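Local coordinates for protein succinylglutamate desuccinylase (Vibrio parahaemolyticus, PDB 2BCO) that probably hydrolyses N-succinylglutamate to succinate and glutamate, the last step of arginine breakdown by the AST pathway, with one zinc ion per subunit, at residues F107-L112 against T124-I129. Residues are numbered along the deposited sequence; the frame is centred on the assembly and turned at random.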
ATOM      1  N   PHE A 107      11.449  10.508   1.039  1.00 24.16           N
ATOM      2  CA  PHE A 107      11.390  11.098  -0.287  1.00 24.67           C
ATOM      3  C   PHE A 107      12.574  12.043  -0.480  1.00 27.05           C
ATOM      4  O   PHE A 107      13.361  12.260   0.447  1.00 30.14           O
ATOM      5  CB  PHE A 107      10.074  11.851  -0.462  1.00 19.57           C
ATOM      6  CG  PHE A 107       9.830  12.916   0.582  1.00 19.98           C
ATOM      7  CD1 PHE A 107      10.515  14.129   0.542  1.00 20.40           C
ATOM      8  CD2 PHE A 107       8.889  12.717   1.585  1.00 19.00           C
ATOM      9  CE1 PHE A 107      10.258  15.139   1.489  1.00 22.95           C
ATOM     10  CE2 PHE A 107       8.619  13.713   2.537  1.00 20.63           C
ATOM     11  CZ  PHE A 107       9.304  14.927   2.487  1.00 21.13           C
ATOM     12  N   LEU A 108      12.712  12.597  -1.680  1.00 27.91           N
ATOM     13  CA  LEU A 108      13.812  13.508  -1.954  1.00 26.69           C
ATOM     14  C   LEU A 108      13.317  14.944  -1.887  1.00 28.29           C
ATOM     15  O   LEU A 108      13.839  15.752  -1.115  1.00 30.31           O
ATOM     16  CB  LEU A 108      14.410  13.210  -3.323  1.00 19.78           C
ATOM     17  CG  LEU A 108      14.972  11.789  -3.461  1.00 20.27           C
ATOM     18  CD1 LEU A 108      15.539  11.614  -4.856  1.00 20.67           C
ATOM     19  CD2 LEU A 108      16.057  11.539  -2.411  1.00 17.91           C
ATOM     20  N   GLU A 109      12.306  15.265  -2.684  1.00 23.58           N
ATOM     21  CA  GLU A 109      11.765  16.608  -2.656  1.00 23.82           C
ATOM     22  C   GLU A 109      10.371  16.644  -2.030  1.00 22.26           C
ATOM     23  O   GLU A 109      10.112  17.461  -1.151  1.00 23.28           O
ATOM     24  CB  GLU A 109      11.771  17.196  -4.069  1.00 27.56           C
ATOM     25  CG  GLU A 109      13.188  17.337  -4.613  1.00 30.93           C
ATOM     26  CD  GLU A 109      13.255  17.820  -6.052  1.00 34.22           C
ATOM     27  OE1 GLU A 109      14.389  17.983  -6.553  1.00 35.85           O
ATOM     28  OE2 GLU A 109      12.191  18.031  -6.680  1.00 33.35           O
ATOM     29  N   GLU A 110       9.485  15.746  -2.447  1.00 17.57           N
ATOM     30  CA  GLU A 110       8.129  15.728  -1.897  1.00 17.95           C
ATOM     31  C   GLU A 110       7.573  14.300  -1.767  1.00 14.12           C
ATOM     32  O   GLU A 110       7.956  13.413  -2.521  1.00 12.64           O
ATOM     33  CB  GLU A 110       7.212  16.557  -2.794  1.00 25.75           C
ATOM     34  CG  GLU A 110       6.117  17.286  -2.056  1.00 31.88           C
ATOM     35  CD  GLU A 110       5.058  17.828  -2.991  1.00 32.04           C
ATOM     36  OE1 GLU A 110       5.436  18.321  -4.068  1.00 33.19           O
ATOM     37  OE2 GLU A 110       3.855  17.767  -2.650  1.00 32.70           O
ATOM     38  N   ASN A 111       6.677  14.092  -0.806  1.00 15.55           N
ATOM     39  CA  ASN A 111       6.052  12.785  -0.564  1.00 12.55           C
ATOM     40  C   ASN A 111       5.403  12.289  -1.857  1.00 11.79           C
ATOM     41  O   ASN A 111       4.411  12.845  -2.312  1.00 11.47           O
ATOM     42  CB  ASN A 111       4.977  12.919   0.522  1.00 12.18           C
ATOM     43  CG  ASN A 111       4.356  11.575   0.934  1.00 13.12           C
ATOM     44  OD1 ASN A 111       4.473  10.565   0.242  1.00 12.40           O
ATOM     45  ND2 ASN A 111       3.684  11.579   2.065  1.00 15.49           N
ATOM     46  N   LEU A 112       5.953  11.231  -2.434  1.00  9.39           N
ATOM     47  CA  LEU A 112       5.433  10.697  -3.685  1.00 11.57           C
ATOM     48  C   LEU A 112       3.950  10.288  -3.586  1.00 10.31           C
ATOM     49  O   LEU A 112       3.194  10.402  -4.549  1.00 10.46           O
ATOM     50  CB  LEU A 112       6.278   9.487  -4.108  1.00  9.58           C
ATOM     51  CG  LEU A 112       6.408   9.103  -5.582  1.00 14.20           C
ATOM     52  CD1 LEU A 112       7.056   7.724  -5.685  1.00 13.86           C
ATOM     53  CD2 LEU A 112       5.064   9.087  -6.252  1.00 13.01           C
ATOM     54  N   THR A 124       8.531  18.503  -9.240  1.00 18.80           N
ATOM     55  CA  THR A 124       9.472  17.858  -8.311  1.00 16.82           C
ATOM     56  C   THR A 124       9.919  16.532  -8.903  1.00 17.35           C
ATOM     57  O   THR A 124       9.312  16.043  -9.848  1.00 21.42           O
ATOM     58  CB  THR A 124       8.837  17.569  -6.914  1.00 14.22           C
ATOM     59  OG1 THR A 124       7.745  16.642  -7.048  1.00 10.75           O
ATOM     60  CG2 THR A 124       8.356  18.865  -6.265  1.00  9.95           C
ATOM     61  N   LYS A 125      10.980  15.942  -8.362  1.00 18.57           N
ATOM     62  CA  LYS A 125      11.429  14.647  -8.871  1.00 16.97           C
ATOM     63  C   LYS A 125      10.283  13.646  -8.720  1.00 16.02           C
ATOM     64  O   LYS A 125      10.030  12.833  -9.605  1.00 17.13           O
ATOM     65  CB  LYS A 125      12.640  14.131  -8.089  1.00 19.22           C
ATOM     66  CG  LYS A 125      13.912  14.913  -8.285  1.00 23.22           C
ATOM     67  CD  LYS A 125      15.097  14.200  -7.632  1.00 27.04           C
ATOM     68  CE  LYS A 125      16.375  15.034  -7.724  1.00 27.71           C
ATOM     69  NZ  LYS A 125      16.688  15.415  -9.132  1.00 27.97           N
ATOM     70  N   GLU A 126       9.584  13.710  -7.594  1.00 18.17           N
ATOM     71  CA  GLU A 126       8.482  12.787  -7.352  1.00 18.65           C
ATOM     72  C   GLU A 126       7.279  12.995  -8.286  1.00 19.86           C
ATOM     73  O   GLU A 126       6.571  12.038  -8.618  1.00 20.24           O
ATOM     74  CB  GLU A 126       8.058  12.869  -5.884  1.00 15.09           C
ATOM     75  CG  GLU A 126       9.043  12.210  -4.902  1.00 17.76           C
ATOM     76  CD  GLU A 126      10.288  13.054  -4.581  1.00 20.10           C
ATOM     77  OE1 GLU A 126      10.236  14.297  -4.703  1.00 18.33           O
ATOM     78  OE2 GLU A 126      11.318  12.468  -4.177  1.00 17.43           O
ATOM     79  N   LEU A 127       7.059  14.231  -8.735  1.00 15.73           N
ATOM     80  CA  LEU A 127       5.937  14.505  -9.627  1.00 14.82           C
ATOM     81  C   LEU A 127       6.121  13.729 -10.930  1.00 12.73           C
ATOM     82  O   LEU A 127       5.203  13.046 -11.403  1.00 11.37           O
ATOM     83  CB  LEU A 127       5.833  16.006  -9.937  1.00 23.96           C
ATOM     84  CG  LEU A 127       4.427  16.623 -10.043  1.00 26.59           C
ATOM     85  CD1 LEU A 127       4.465  17.823 -10.993  1.00 27.12           C
ATOM     86  CD2 LEU A 127       3.425  15.608 -10.547  1.00 24.21           C
ATOM     87  N   ALA A 128       7.315  13.849 -11.499  1.00 15.31           N
ATOM     88  CA  ALA A 128       7.656  13.168 -12.740  1.00 17.66           C
ATOM     89  C   ALA A 128       7.529  11.658 -12.571  1.00 17.74           C
ATOM     90  O   ALA A 128       7.101  10.960 -13.491  1.00 19.55           O
ATOM     91  CB  ALA A 128       9.076  13.530 -13.167  1.00 12.96           C
ATOM     92  N   ILE A 129       7.908  11.161 -11.395  1.00 13.53           N
ATOM     93  CA  ILE A 129       7.818   9.738 -11.102  1.00 13.51           C
ATOM     94  C   ILE A 129       6.338   9.340 -11.094  1.00 12.92           C
ATOM     95  O   ILE A 129       5.934   8.394 -11.763  1.00 12.90           O
ATOM     96  CB  ILE A 129       8.419   9.394  -9.705  1.00 23.03           C
ATOM     97  CG1 ILE A 129       9.881   9.839  -9.624  1.00 22.67           C
ATOM     98  CG2 ILE A 129       8.317   7.900  -9.451  1.00 18.51           C
ATOM     99  CD1 ILE A 129      10.780   9.178 -10.627  1.00 27.50           C
TER
HETATM  100  O   HOH W   1       5.361  18.014  -6.625  1.00 33.15           O
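Glu126 reaches out from the first turn of helix 125-141 and sets its carboxylate against three successive backbone amides of the loop, those of Leu108, Glu109 and Glu110. Glu126 OE1 accepts two of them: Glu110 N at 2.8 Å and Glu109 N at 3.0 Å. Both come to the same face of the carboxylate, Glu110 N steeply from above its plane and Glu109 N on the syn side, closer to that plane. Glu126 OE2 takes Leu108 N at 2.9 Å and is also hydrogen-bonded to His97 NE2, outside the two segments; Glu109 N adds a weak bond. The bend at chi2 (78°) turns the carboxylate onto these amides, and so many N-H donors around a buried acid would probably stabilise its negative charge.

The loop answers with an acid of its own. Glu109, extended beyond CG, brings OE2 to Lys125 N at 2.9 Å, satisfying an amide of the helix's first turn. Glu109 OE1 lies beside the aliphatic part of Lys125, and at 4.3 Å from Lys125 NZ is too far for a salt bridge. Thr124 is the N-cap: its OG1 accepts from Leu127 N at 3.0 Å and also donates to a water, which in turn donates to Glu110 OE1. Apolar contact adds to this: Leu112 crosses Glu126 at a slant, its CB and CG against CB and CG of the glutamate, and touches Ile129 CG2 with CD1.

Next to Leu112, Asn111 accepts through OD1 from the zinc ligand His63. What results is a capped helix N-terminus whose buried glutamate fastens an irregular loop beside the zinc site of an AspA/AstE catalytic domain.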